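PDB 6NWZ: carbohydrate deacetylase Agd3 from Neosartorya fumigata, which probably removes N-acetyl groups from the exopolysaccharide galactosaminogalactan, a step required for biofilm formation by this fungus. Local coordinates for residues V23-L28 against Y612-A617; R239-G244 against V641-A646; H245-L250 against G659-T664. All coordinates share one frame; numbering follows the deposited sequence.

Overall arrangement
From the N terminus the chain first lays down V23-L28, on strand 22-31, then passes helix 224-237 and enters the loop that supplies R239-G244 and H245-L250 in direct succession before strand 252-257. The partners come far later and in the same order: Y612-A617, V641-A646 and G659-T664. Each contact thus closes a loop of roughly 400 to 580 residues, and all three cross, none nesting inside another. Contact 1 ties the CBM87 region to strand 613-618; contacts 2 and 3 set the connecting loop against neighbouring strands, 639-643 and 663-667, of the small C-terminal antiparallel sheet. L614 of contact 1 packs on Y242 and A243 of contact 2; contacts 1 and 3 do not touch.

Contact 1: residues V23-L28 against Y612-A617; sequences VLSNIL and YGLSYA
V23 pairs with Y616 in an antiparallel hydrogen-bonded pair: V23 N donates to Y616 O at 3.0 Å, and Y616 N returns a bond of the same length to V23 O. The two side chains leave the sheet on the same face and lie side by side. Y616 has its CG between the backbone N and the carbonyl carbon (chi1 60°), which swings the ring back over its neighbour, and V23 CB sits against one ring face, 3.8 Å from the centroid, in a CH-pi contact. The CG1 branch of V23 reaches on toward the phenol oxygen. A branched, wholly apolar residue suits this place, because it also packs on Y108 and Y112 of helix 99-112.

L24 belongs to the following non-hydrogen-bonded pair, with S615, and both side chains turn to the opposite face. There L24 CD2 rests on S615 CB at 3.7 Å, a light touch beside T627 of strand 622-629.

At S25 the chain is about to leave its partner. Its N still donates to L614 O, at 2.9 Å, its CB is directed at the neighbouring strand, and OG lies 3.6 Å from L614 CB and in the plane of the Y616 ring, by the CD2 edge. A compact residue fits this corner between leucine and tyrosine.

Beyond S25 the backbone diverges, and I27 bonds instead with P50 and T52. Strand 22-31, broken by a bulge or short loop, thus pairs antiparallel with 613-618 near its start and also runs parallel to 51-55, 71-72 and 76-80, L24 itself bonding to G72. The antiparallel pairing joins the hairpin 613-618 with 622-629 to the CBM87 region, the N-terminal carbohydrate-binding module.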
ATOM      1  N   VAL A  23      12.756  25.291  14.329  1.00 49.45           N
ATOM      2  CA  VAL A  23      12.734  23.891  14.736  1.00 49.44           C
ATOM      3  C   VAL A  23      12.887  23.016  13.499  1.00 58.40           C
ATOM      4  O   VAL A  23      12.235  23.255  12.477  1.00 63.01           O
ATOM      5  CB  VAL A  23      11.431  23.538  15.487  1.00 44.19           C
ATOM      6  CG1 VAL A  23      11.447  22.087  15.938  1.00 45.87           C
ATOM      7  CG2 VAL A  23      11.221  24.471  16.669  1.00 51.40           C
ATOM      8  N   LEU A  24      13.749  22.005  13.590  1.00 55.69           N
ATOM      9  CA  LEU A  24      13.877  21.014  12.531  1.00 50.19           C
ATOM     10  C   LEU A  24      12.755  19.986  12.632  1.00 58.83           C
ATOM     11  O   LEU A  24      12.370  19.576  13.730  1.00 61.37           O
ATOM     12  CB  LEU A  24      15.235  20.322  12.610  1.00 47.30           C
ATOM     13  CG  LEU A  24      16.444  21.253  12.533  1.00 50.78           C
ATOM     14  CD1 LEU A  24      17.715  20.434  12.472  1.00 52.23           C
ATOM     15  CD2 LEU A  24      16.339  22.179  11.332  1.00 52.59           C
ATOM     16  N   SER A  25      12.232  19.565  11.475  1.00 58.85           N
ATOM     17  CA  SER A  25      11.075  18.675  11.407  1.00 41.44           C
ATOM     18  C   SER A  25      11.433  17.204  11.557  1.00 44.53           C
ATOM     19  O   SER A  25      10.669  16.343  11.101  1.00 53.81           O
ATOM     20  CB  SER A  25      10.322  18.884  10.091  1.00 54.32           C
ATOM     21  OG  SER A  25       9.749  20.177  10.027  1.00 62.21           O
ATOM     22  N   ASN A  26      12.567  16.891  12.172  1.00 42.56           N
ATOM     23  CA  ASN A  26      12.964  15.505  12.366  1.00 48.71           C
ATOM     24  C   ASN A  26      12.255  14.928  13.587  1.00 54.58           C
ATOM     25  O   ASN A  26      12.215  15.560  14.645  1.00 68.46           O
ATOM     26  CB  ASN A  26      14.477  15.415  12.532  1.00 51.19           C
ATOM     27  CG  ASN A  26      15.008  14.032  12.254  1.00 54.16           C
ATOM     28  OD1 ASN A  26      15.278  13.262  13.173  1.00 59.70           O
ATOM     29  ND2 ASN A  26      15.153  13.704  10.976  1.00 55.91           N
ATOM     30  N   ILE A  27      11.695  13.730  13.439  1.00 42.97           N
ATOM     31  CA  ILE A  27      10.955  13.080  14.517  1.00 40.25           C
ATOM     32  C   ILE A  27      11.892  12.149  15.274  1.00 51.41           C
ATOM     33  O   ILE A  27      12.520  11.263  14.681  1.00 45.24           O
ATOM     34  CB  ILE A  27       9.739  12.317  13.969  1.00 30.79           C
ATOM     35  CG1 ILE A  27       8.769  13.286  13.295  1.00 47.17           C
ATOM     36  CG2 ILE A  27       9.033  11.576  15.085  1.00 29.14           C
ATOM     37  CD1 ILE A  27       8.217  14.336  14.234  1.00 38.98           C
ATOM     38  N   LEU A  28      11.990  12.346  16.588  1.00 39.66           N
ATOM     39  CA  LEU A  28      12.826  11.513  17.445  1.00 38.81           C
ATOM     40  C   LEU A  28      12.001  10.345  17.979  1.00 43.73           C
ATOM     41  O   LEU A  28      11.010  10.549  18.688  1.00 39.55           O
ATOM     42  CB  LEU A  28      13.406  12.331  18.597  1.00 39.88           C
ATOM     43  CG  LEU A  28      14.283  11.570  19.590  1.00 45.03           C
ATOM     44  CD1 LEU A  28      15.456  10.918  18.869  1.00 37.56           C
ATOM     45  CD2 LEU A  28      14.762  12.495  20.701  1.00 36.97           C
ATOM     46  N   TYR A 612      16.348  14.584   2.185  1.00 58.41           N
ATOM     47  CA  TYR A 612      15.569  15.808   2.276  1.00 48.54           C
ATOM     48  C   TYR A 612      15.098  16.035   3.706  1.00 53.19           C
ATOM     49  O   TYR A 612      14.921  15.094   4.485  1.00 65.16           O
ATOM     50  CB  TYR A 612      14.369  15.768   1.327  1.00 44.47           C
ATOM     51  CG  TYR A 612      13.352  14.693   1.635  1.00 41.98           C
ATOM     52  CD1 TYR A 612      12.335  14.909   2.558  1.00 40.40           C
ATOM     53  CD2 TYR A 612      13.398  13.467   0.990  1.00 45.85           C
ATOM     54  CE1 TYR A 612      11.407  13.931   2.838  1.00 43.12           C
ATOM     55  CE2 TYR A 612      12.471  12.483   1.262  1.00 51.43           C
ATOM     56  CZ  TYR A 612      11.478  12.719   2.185  1.00 42.63           C
ATOM     57  OH  TYR A 612      10.556  11.737   2.456  1.00 46.30           O
ATOM     58  N   GLY A 613      14.893  17.303   4.045  1.00 54.00           N
ATOM     59  CA  GLY A 613      14.417  17.656   5.367  1.00 52.24           C
ATOM     60  C   GLY A 613      13.615  18.939   5.326  1.00 60.13           C
ATOM     61  O   GLY A 613      13.705  19.729   4.379  1.00 60.41           O
ATOM     62  N   LEU A 614      12.821  19.133   6.373  1.00 53.39           N
ATOM     63  CA  LEU A 614      12.017  20.332   6.533  1.00 45.18           C
ATOM     64  C   LEU A 614      12.388  21.016   7.840  1.00 50.29           C
ATOM     65  O   LEU A 614      12.847  20.375   8.790  1.00 64.79           O
ATOM     66  CB  LEU A 614      10.516  20.004   6.520  1.00 44.19           C
ATOM     67  CG  LEU A 614       9.519  21.167   6.480  1.00 46.41           C
ATOM     68  CD1 LEU A 614       9.618  21.928   5.168  1.00 53.24           C
ATOM     69  CD2 LEU A 614       8.102  20.663   6.698  1.00 48.27           C
ATOM     70  N   SER A 615      12.204  22.331   7.871  1.00 49.83           N
ATOM     71  CA  SER A 615      12.327  23.105   9.093  1.00 53.70           C
ATOM     72  C   SER A 615      11.286  24.210   9.055  1.00 57.32           C
ATOM     73  O   SER A 615      10.910  24.685   7.981  1.00 60.65           O
ATOM     74  CB  SER A 615      13.730  23.699   9.259  1.00 51.71           C
ATOM     75  OG  SER A 615      14.043  24.556   8.177  1.00 55.20           O
ATOM     76  N   TYR A 616      10.809  24.607  10.230  1.00 46.72           N
ATOM     77  CA  TYR A 616       9.802  25.652  10.317  1.00 56.77           C
ATOM     78  C   TYR A 616      10.242  26.727  11.299  1.00 59.85           C
ATOM     79  O   TYR A 616      10.823  26.430  12.347  1.00 67.40           O
ATOM     80  CB  TYR A 616       8.431  25.083  10.718  1.00 67.56           C
ATOM     81  CG  TYR A 616       8.384  24.368  12.049  1.00 57.56           C
ATOM     82  CD1 TYR A 616       8.083  25.055  13.219  1.00 69.29           C
ATOM     83  CD2 TYR A 616       8.613  23.000  12.134  1.00 54.41           C
ATOM     84  CE1 TYR A 616       8.028  24.404  14.440  1.00 77.75           C
ATOM     85  CE2 TYR A 616       8.560  22.340  13.352  1.00 66.99           C
ATOM     86  CZ  TYR A 616       8.264  23.046  14.500  1.00 73.24           C
ATOM     87  OH  TYR A 616       8.210  22.400  15.714  1.00 70.08           O
ATOM     88  N   ALA A 617       9.966  27.979  10.942  1.00 59.37           N
ATOM     89  CA  ALA A 617      10.293  29.118  11.785  1.00 53.88           C
ATOM     90  C   ALA A 617       9.092  29.494  12.641  1.00 63.63           C
ATOM     91  O   ALA A 617       7.948  29.464  12.177  1.00 63.79           O
ATOM     92  CB  ALA A 617      10.727  30.314  10.938  1.00 55.16           C
TER

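Contact 2: residues R239-G244 against V641-A646; sequences RGLYAG and VTFPVA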
ATOM      1  N   ARG A 239       1.328  18.485  13.526  1.00 38.02           N
ATOM      2  CA  ARG A 239       0.319  19.518  13.292  1.00 39.39           C
ATOM      3  C   ARG A 239      -0.156  19.550  11.839  1.00 41.25           C
ATOM      4  O   ARG A 239      -0.617  20.590  11.358  1.00 40.75           O
ATOM      5  CB  ARG A 239       0.829  20.904  13.709  1.00 34.79           C
ATOM      6  CG  ARG A 239       1.047  21.066  15.204  1.00 35.25           C
ATOM      7  CD  ARG A 239       1.637  22.426  15.531  1.00 34.44           C
ATOM      8  NE  ARG A 239       1.635  22.691  16.965  1.00 43.88           N
ATOM      9  CZ  ARG A 239       2.622  22.348  17.786  1.00 42.96           C
ATOM     10  NH1 ARG A 239       3.689  21.719  17.313  1.00 43.94           N
ATOM     11  NH2 ARG A 239       2.543  22.632  19.078  1.00 36.62           N
ATOM     12  N   GLY A 240      -0.063  18.428  11.126  1.00 30.52           N
ATOM     13  CA  GLY A 240      -0.420  18.382   9.723  1.00 29.55           C
ATOM     14  C   GLY A 240       0.586  18.993   8.772  1.00 41.90           C
ATOM     15  O   GLY A 240       0.285  19.136   7.581  1.00 44.85           O
ATOM     16  N   LEU A 241       1.773  19.353   9.251  1.00 45.50           N
ATOM     17  CA  LEU A 241       2.791  20.016   8.443  1.00 37.19           C
ATOM     18  C   LEU A 241       4.075  19.203   8.528  1.00 46.44           C
ATOM     19  O   LEU A 241       4.639  19.043   9.617  1.00 54.63           O
ATOM     20  CB  LEU A 241       3.012  21.450   8.933  1.00 35.49           C
ATOM     21  CG  LEU A 241       4.016  22.343   8.210  1.00 35.22           C
ATOM     22  CD1 LEU A 241       3.594  22.572   6.768  1.00 35.44           C
ATOM     23  CD2 LEU A 241       4.137  23.662   8.954  1.00 44.74           C
ATOM     24  N   TYR A 242       4.535  18.688   7.388  1.00 46.01           N
ATOM     25  CA  TYR A 242       5.668  17.769   7.384  1.00 45.09           C
ATOM     26  C   TYR A 242       6.179  17.584   5.963  1.00 46.90           C
ATOM     27  O   TYR A 242       5.475  17.852   4.984  1.00 39.97           O
ATOM     28  CB  TYR A 242       5.289  16.409   7.984  1.00 43.43           C
ATOM     29  CG  TYR A 242       4.097  15.759   7.315  1.00 42.65           C
ATOM     30  CD1 TYR A 242       4.256  14.942   6.203  1.00 42.73           C
ATOM     31  CD2 TYR A 242       2.811  15.970   7.792  1.00 41.55           C
ATOM     32  CE1 TYR A 242       3.166  14.353   5.587  1.00 41.64           C
ATOM     33  CE2 TYR A 242       1.717  15.388   7.185  1.00 29.19           C
ATOM     34  CZ  TYR A 242       1.900  14.580   6.086  1.00 36.43           C
ATOM     35  OH  TYR A 242       0.806  14.004   5.487  1.00 26.08           O
ATOM     36  N   ALA A 243       7.417  17.115   5.866  1.00 46.15           N
ATOM     37  CA  ALA A 243       7.969  16.665   4.594  1.00 42.51           C
ATOM     38  C   ALA A 243       7.470  15.244   4.376  1.00 55.45           C
ATOM     39  O   ALA A 243       7.968  14.296   4.985  1.00 60.18           O
ATOM     40  CB  ALA A 243       9.492  16.736   4.606  1.00 36.13           C
ATOM     41  N   GLY A 244       6.462  15.094   3.527  1.00 46.81           N
ATOM     42  CA  GLY A 244       5.907  13.779   3.295  1.00 32.84           C
ATOM     43  C   GLY A 244       4.716  13.850   2.369  1.00 37.21           C
ATOM     44  O   GLY A 244       4.468  14.871   1.722  1.00 50.70           O
ATOM     45  N   VAL A 641       5.782  18.167   0.234  1.00 48.22           N
ATOM     46  CA  VAL A 641       5.544  18.920   1.462  1.00 49.94           C
ATOM     47  C   VAL A 641       4.042  19.026   1.668  1.00 52.12           C
ATOM     48  O   VAL A 641       3.322  19.495   0.779  1.00 51.36           O
ATOM     49  CB  VAL A 641       6.188  20.320   1.419  1.00 42.66           C
ATOM     50  CG1 VAL A 641       6.016  21.032   2.758  1.00 41.31           C
ATOM     51  CG2 VAL A 641       7.655  20.218   1.066  1.00 43.87           C
ATOM     52  N   THR A 642       3.573  18.591   2.831  1.00 52.12           N
ATOM     53  CA  THR A 642       2.153  18.572   3.155  1.00 44.67           C
ATOM     54  C   THR A 642       1.807  19.777   4.024  1.00 42.34           C
ATOM     55  O   THR A 642       2.439  20.003   5.062  1.00 40.13           O
ATOM     56  CB  THR A 642       1.788  17.268   3.869  1.00 39.10           C
ATOM     57  OG1 THR A 642       2.026  16.166   2.983  1.00 37.17           O
ATOM     58  CG2 THR A 642       0.328  17.269   4.302  1.00 30.97           C
ATOM     59  N   PHE A 643       0.806  20.548   3.591  1.00 48.82           N
ATOM     60  CA  PHE A 643       0.399  21.779   4.253  1.00 49.60           C
ATOM     61  C   PHE A 643      -0.989  21.635   4.853  1.00 49.08           C
ATOM     62  O   PHE A 643      -1.925  21.243   4.143  1.00 43.02           O
ATOM     63  CB  PHE A 643       0.407  22.952   3.264  1.00 44.36           C
ATOM     64  CG  PHE A 643       1.778  23.441   2.910  1.00 42.98           C
ATOM     65  CD1 PHE A 643       2.480  22.879   1.858  1.00 49.31           C
ATOM     66  CD2 PHE A 643       2.362  24.473   3.627  1.00 49.23           C
ATOM     67  CE1 PHE A 643       3.742  23.335   1.528  1.00 59.65           C
ATOM     68  CE2 PHE A 643       3.623  24.931   3.304  1.00 51.88           C
ATOM     69  CZ  PHE A 643       4.315  24.360   2.254  1.00 56.28           C
ATOM     70  N   PRO A 644      -1.167  21.947   6.145  1.00 49.89           N
ATOM     71  CA  PRO A 644      -2.518  21.981   6.723  1.00 41.54           C
ATOM     72  C   PRO A 644      -3.181  23.336   6.520  1.00 52.25           C
ATOM     73  O   PRO A 644      -4.400  23.482   6.654  1.00 51.29           O
ATOM     74  CB  PRO A 644      -2.260  21.699   8.206  1.00 49.08           C
ATOM     75  CG  PRO A 644      -0.912  22.328   8.451  1.00 50.74           C
ATOM     76  CD  PRO A 644      -0.127  22.210   7.157  1.00 48.54           C
ATOM     77  N   VAL A 645      -2.364  24.341   6.222  1.00 53.74           N
ATOM     78  CA  VAL A 645      -2.825  25.676   5.873  1.00 49.69           C
ATOM     79  C   VAL A 645      -2.160  26.054   4.560  1.00 49.94           C
ATOM     80  O   VAL A 645      -0.971  25.782   4.358  1.00 57.71           O
ATOM     81  CB  VAL A 645      -2.497  26.711   6.971  1.00 44.25           C
ATOM     82  CG1 VAL A 645      -2.915  28.098   6.526  1.00 56.78           C
ATOM     83  CG2 VAL A 645      -3.193  26.344   8.266  1.00 58.43           C
ATOM     84  N   ALA A 646      -2.925  26.662   3.665  1.00 53.54           N
ATOM     85  CA  ALA A 646      -2.401  26.990   2.350  1.00 49.03           C
ATOM     86  C   ALA A 646      -1.255  27.991   2.475  1.00 57.69           C
ATOM     87  O   ALA A 646      -1.380  28.981   3.209  1.00 55.47           O
ATOM     88  CB  ALA A 646      -3.506  27.557   1.464  1.00 42.57           C
TER
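Y242 carries its CG between the backbone N and the carbonyl carbon (chi1 55°), bringing its ring across T642, while T642 holds CG2 anti to its own N and OG1 anti to its carbonyl carbon (chi1 -63°). The threonine thus offers CB to one face of the ring, 3.7 Å from the centroid, a CH-pi contact; its methyl CG2 lies 3.5 Å from Y242 OH, and its hydroxyl is left facing G244. OG1 donates to G244 O at 3.0 Å, coming from above the carbonyl plane. Threonine suits the site because one residue supplies both an apolar surface and a donor.

The backbones add a single antiparallel bridge: T642 N bonds to Y242 O at 3.0 Å, and the return bond from Y242 N to T642 O is weak. The pairing stops at P644, whose nitrogen has no hydrogen to give G240 O; its ring packs instead on L241 CB, with CD 3.7 Å away, while L241 CD1 approaches F643 CD2. G240, at positive phi and without a side chain, leaves P644 its place.

R239 closes helix 224-237 in a Schellman motif, and its NH2 bonds to O of L684, a zinc ligand. Buried polar backbone atoms and apolar side chains are interleaved here, and the threonine hydroxyl serves a loop carbonyl beyond the short bridge.

Contact 3: residues H245-L250 against G659-T664; sequences HRRVNL and GSDPLT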
ATOM      1  N   HIS A 245       3.964  12.747   2.337  1.00 33.46           N
ATOM      2  CA  HIS A 245       2.910  12.559   1.348  1.00 26.99           C
ATOM      3  C   HIS A 245       2.029  11.364   1.706  1.00 31.25           C
ATOM      4  O   HIS A 245       2.527  10.241   1.847  1.00 34.98           O
ATOM      5  CB  HIS A 245       3.542  12.378  -0.034  1.00 27.56           C
ATOM      6  CG  HIS A 245       2.561  12.104  -1.128  1.00 56.58           C
ATOM      7  ND1 HIS A 245       1.465  12.908  -1.368  1.00 62.40           N
ATOM      8  CD2 HIS A 245       2.522  11.124  -2.062  1.00 50.40           C
ATOM      9  CE1 HIS A 245       0.787  12.427  -2.395  1.00 60.83           C
ATOM     10  NE2 HIS A 245       1.408  11.346  -2.834  1.00 64.47           N
ATOM     11  N   ARG A 246       0.721  11.594   1.851  1.00 39.49           N
ATOM     12  CA  ARG A 246      -0.245  10.556   2.213  1.00 37.57           C
ATOM     13  C   ARG A 246      -1.150  10.258   1.023  1.00 48.19           C
ATOM     14  O   ARG A 246      -2.080  11.021   0.737  1.00 36.51           O
ATOM     15  CB  ARG A 246      -1.085  10.977   3.417  1.00 23.22           C
ATOM     16  CG  ARG A 246      -2.122   9.936   3.816  1.00 22.20           C
ATOM     17  CD  ARG A 246      -3.151  10.510   4.775  1.00 40.95           C
ATOM     18  NE  ARG A 246      -4.163  11.303   4.083  1.00 32.60           N
ATOM     19  CZ  ARG A 246      -4.961  12.187   4.676  1.00 34.05           C
ATOM     20  NH1 ARG A 246      -4.864  12.405   5.981  1.00 37.04           N
ATOM     21  NH2 ARG A 246      -5.854  12.860   3.963  1.00 30.15           N
ATOM     22  N   ARG A 247      -0.905   9.133   0.354  1.00 54.41           N
ATOM     23  CA  ARG A 247      -1.719   8.702  -0.775  1.00 30.13           C
ATOM     24  C   ARG A 247      -1.981   7.206  -0.663  1.00 32.11           C
ATOM     25  O   ARG A 247      -1.092   6.444  -0.274  1.00 39.11           O
ATOM     26  CB  ARG A 247      -1.026   9.038  -2.105  1.00 29.26           C
ATOM     27  CG  ARG A 247      -1.612   8.356  -3.338  1.00 38.75           C
ATOM     28  CD  ARG A 247      -2.992   8.884  -3.692  1.00 34.85           C
ATOM     29  NE  ARG A 247      -2.952  10.285  -4.097  1.00 29.65           N
ATOM     30  CZ  ARG A 247      -3.455  11.285  -3.380  1.00 38.29           C
ATOM     31  NH1 ARG A 247      -4.052  11.041  -2.220  1.00 37.63           N
ATOM     32  NH2 ARG A 247      -3.368  12.529  -3.829  1.00 30.23           N
ATOM     33  N   VAL A 248      -3.203   6.788  -0.991  1.00 30.36           N
ATOM     34  CA  VAL A 248      -3.571   5.376  -1.031  1.00 30.15           C
ATOM     35  C   VAL A 248      -3.951   5.024  -2.462  1.00 28.55           C
ATOM     36  O   VAL A 248      -4.904   5.590  -3.014  1.00 30.27           O
ATOM     37  CB  VAL A 248      -4.720   5.047  -0.067  1.00 22.41           C
ATOM     38  CG1 VAL A 248      -5.168   3.601  -0.254  1.00 27.92           C
ATOM     39  CG2 VAL A 248      -4.286   5.275   1.361  1.00 19.67           C
ATOM     40  N   ASN A 249      -3.208   4.099  -3.064  1.00 40.17           N
ATOM     41  CA  ASN A 249      -3.499   3.629  -4.411  1.00 30.93           C
ATOM     42  C   ASN A 249      -4.213   2.287  -4.342  1.00 28.81           C
ATOM     43  O   ASN A 249      -3.848   1.417  -3.546  1.00 28.44           O
ATOM     44  CB  ASN A 249      -2.224   3.492  -5.249  1.00 21.56           C
ATOM     45  CG  ASN A 249      -1.639   4.831  -5.664  1.00 28.89           C
ATOM     46  OD1 ASN A 249      -0.454   5.094  -5.448  1.00 46.31           O
ATOM     47  ND2 ASN A 249      -2.464   5.678  -6.272  1.00 31.94           N
ATOM     48  N   LEU A 250      -5.228   2.120  -5.183  1.00 29.83           N
ATOM     49  CA  LEU A 250      -5.960   0.861  -5.289  1.00 30.84           C
ATOM     50  C   LEU A 250      -5.853   0.374  -6.734  1.00 36.92           C
ATOM     51  O   LEU A 250      -6.691   0.703  -7.577  1.00 32.10           O
ATOM     52  CB  LEU A 250      -7.406   1.027  -4.856  1.00 22.32           C
ATOM     53  CG  LEU A 250      -8.231  -0.258  -4.870  1.00 25.70           C
ATOM     54  CD1 LEU A 250      -7.616  -1.300  -3.941  1.00 18.45           C
ATOM     55  CD2 LEU A 250      -9.679   0.037  -4.501  1.00 21.94           C
ATOM     56  N   GLY A 659      -9.967  15.623  -3.080  1.00 44.75           N
ATOM     57  CA  GLY A 659     -10.953  15.421  -2.031  1.00 32.98           C
ATOM     58  C   GLY A 659     -10.693  16.338  -0.852  1.00 38.34           C
ATOM     59  O   GLY A 659     -10.499  17.550  -1.006  1.00 48.91           O
ATOM     60  N   SER A 660     -10.677  15.752   0.345  1.00 30.91           N
ATOM     61  CA  SER A 660     -10.419  16.485   1.576  1.00 42.59           C
ATOM     62  C   SER A 660      -8.979  16.323   2.054  1.00 52.01           C
ATOM     63  O   SER A 660      -8.687  16.573   3.230  1.00 48.83           O
ATOM     64  CB  SER A 660     -11.404  16.047   2.665  1.00 27.91           C
ATOM     65  OG  SER A 660     -11.337  14.650   2.889  1.00 45.48           O
ATOM     66  N   ASP A 661      -8.074  15.917   1.163  1.00 44.51           N
ATOM     67  CA  ASP A 661      -6.674  15.785   1.518  1.00 40.15           C
ATOM     68  C   ASP A 661      -6.075  17.146   1.851  1.00 37.99           C
ATOM     69  O   ASP A 661      -6.582  18.185   1.421  1.00 36.77           O
ATOM     70  CB  ASP A 661      -5.880  15.158   0.375  1.00 52.40           C
ATOM     71  CG  ASP A 661      -6.000  13.652   0.333  1.00 47.63           C
ATOM     72  OD1 ASP A 661      -6.387  13.052   1.359  1.00 43.43           O
ATOM     73  OD2 ASP A 661      -5.691  13.067  -0.727  1.00 34.86           O
ATOM     74  N   PRO A 662      -4.999  17.166   2.628  1.00 34.03           N
ATOM     75  CA  PRO A 662      -4.201  18.388   2.746  1.00 31.81           C
ATOM     76  C   PRO A 662      -3.489  18.689   1.436  1.00 44.52           C
ATOM     77  O   PRO A 662      -3.414  17.861   0.524  1.00 41.58           O
ATOM     78  CB  PRO A 662      -3.210  18.065   3.868  1.00 28.92           C
ATOM     79  CG  PRO A 662      -3.170  16.572   3.923  1.00 29.73           C
ATOM     80  CD  PRO A 662      -4.543  16.114   3.550  1.00 26.51           C
ATOM     81  N   LEU A 663      -2.966  19.908   1.350  1.00 46.47           N
ATOM     82  CA  LEU A 663      -2.236  20.347   0.168  1.00 44.28           C
ATOM     83  C   LEU A 663      -0.842  19.734   0.162  1.00 50.29           C
ATOM     84  O   LEU A 663      -0.071  19.922   1.110  1.00 60.10           O
ATOM     85  CB  LEU A 663      -2.148  21.870   0.132  1.00 37.68           C
ATOM     86  CG  LEU A 663      -1.261  22.466  -0.960  1.00 36.91           C
ATOM     87  CD1 LEU A 663      -1.693  21.982  -2.340  1.00 40.98           C
ATOM     88  CD2 LEU A 663      -1.307  23.977  -0.886  1.00 45.34           C
ATOM     89  N   THR A 664      -0.515  19.008  -0.904  1.00 44.92           N
ATOM     90  CA  THR A 664       0.819  18.457  -1.113  1.00 42.47           C
ATOM     91  C   THR A 664       1.509  19.268  -2.203  1.00 51.79           C
ATOM     92  O   THR A 664       0.973  19.409  -3.307  1.00 71.07           O
ATOM     93  CB  THR A 664       0.757  16.977  -1.501  1.00 47.64           C
ATOM     94  OG1 THR A 664       0.011  16.248  -0.519  1.00 53.39           O
ATOM     95  CG2 THR A 664       2.159  16.391  -1.606  1.00 35.14           C
TER
HETATM   96  O   HOH W   1      -8.405  14.348   5.409  1.00 40.72           O
HETATM   97  O   HOH W   2      -4.696  14.458  -2.717  1.00 34.07           O
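R246 lays the NH2 end of its guanidinium against P662 CD, 3.5 Å away, and the same nitrogen donates to D661 OD1 at 2.7 Å. With R247 NH1 on D661 OD2 at 3.0 Å, this makes a salt-bridge network in which one buried aspartate, a carboxylate oxygen for each arginine, anchors the loop before strand 252-257 to the turn leading into strand 663-667. The two grips differ. The R246 guanidinium is turned 58° from the carboxylate, and its NH2 meets OD1 on the anti side, out of the carboxylate plane, whereas R247 lies only 15° from coplanar and its NH1 meets OD2 nearly along the C-O axis. R246 runs extended until it bends at chi3 (79°), the kink that sets its head beside D661; a long side chain suits such a reach.

Further partners hold both heads: W587 makes a cation-pi contact with R246, and R247 NH2 forms a salt bridge with E656. Aspartate, with two charged oxygens on a short stem, probably balances part of this positive charge.

Nearby, H245 ND1 touches T664 CG2 at 3.6 Å. A water links R247 to the carboxylate, accepting from NH2 at 2.6 Å and donating to D661 OD2 at 2.6 Å.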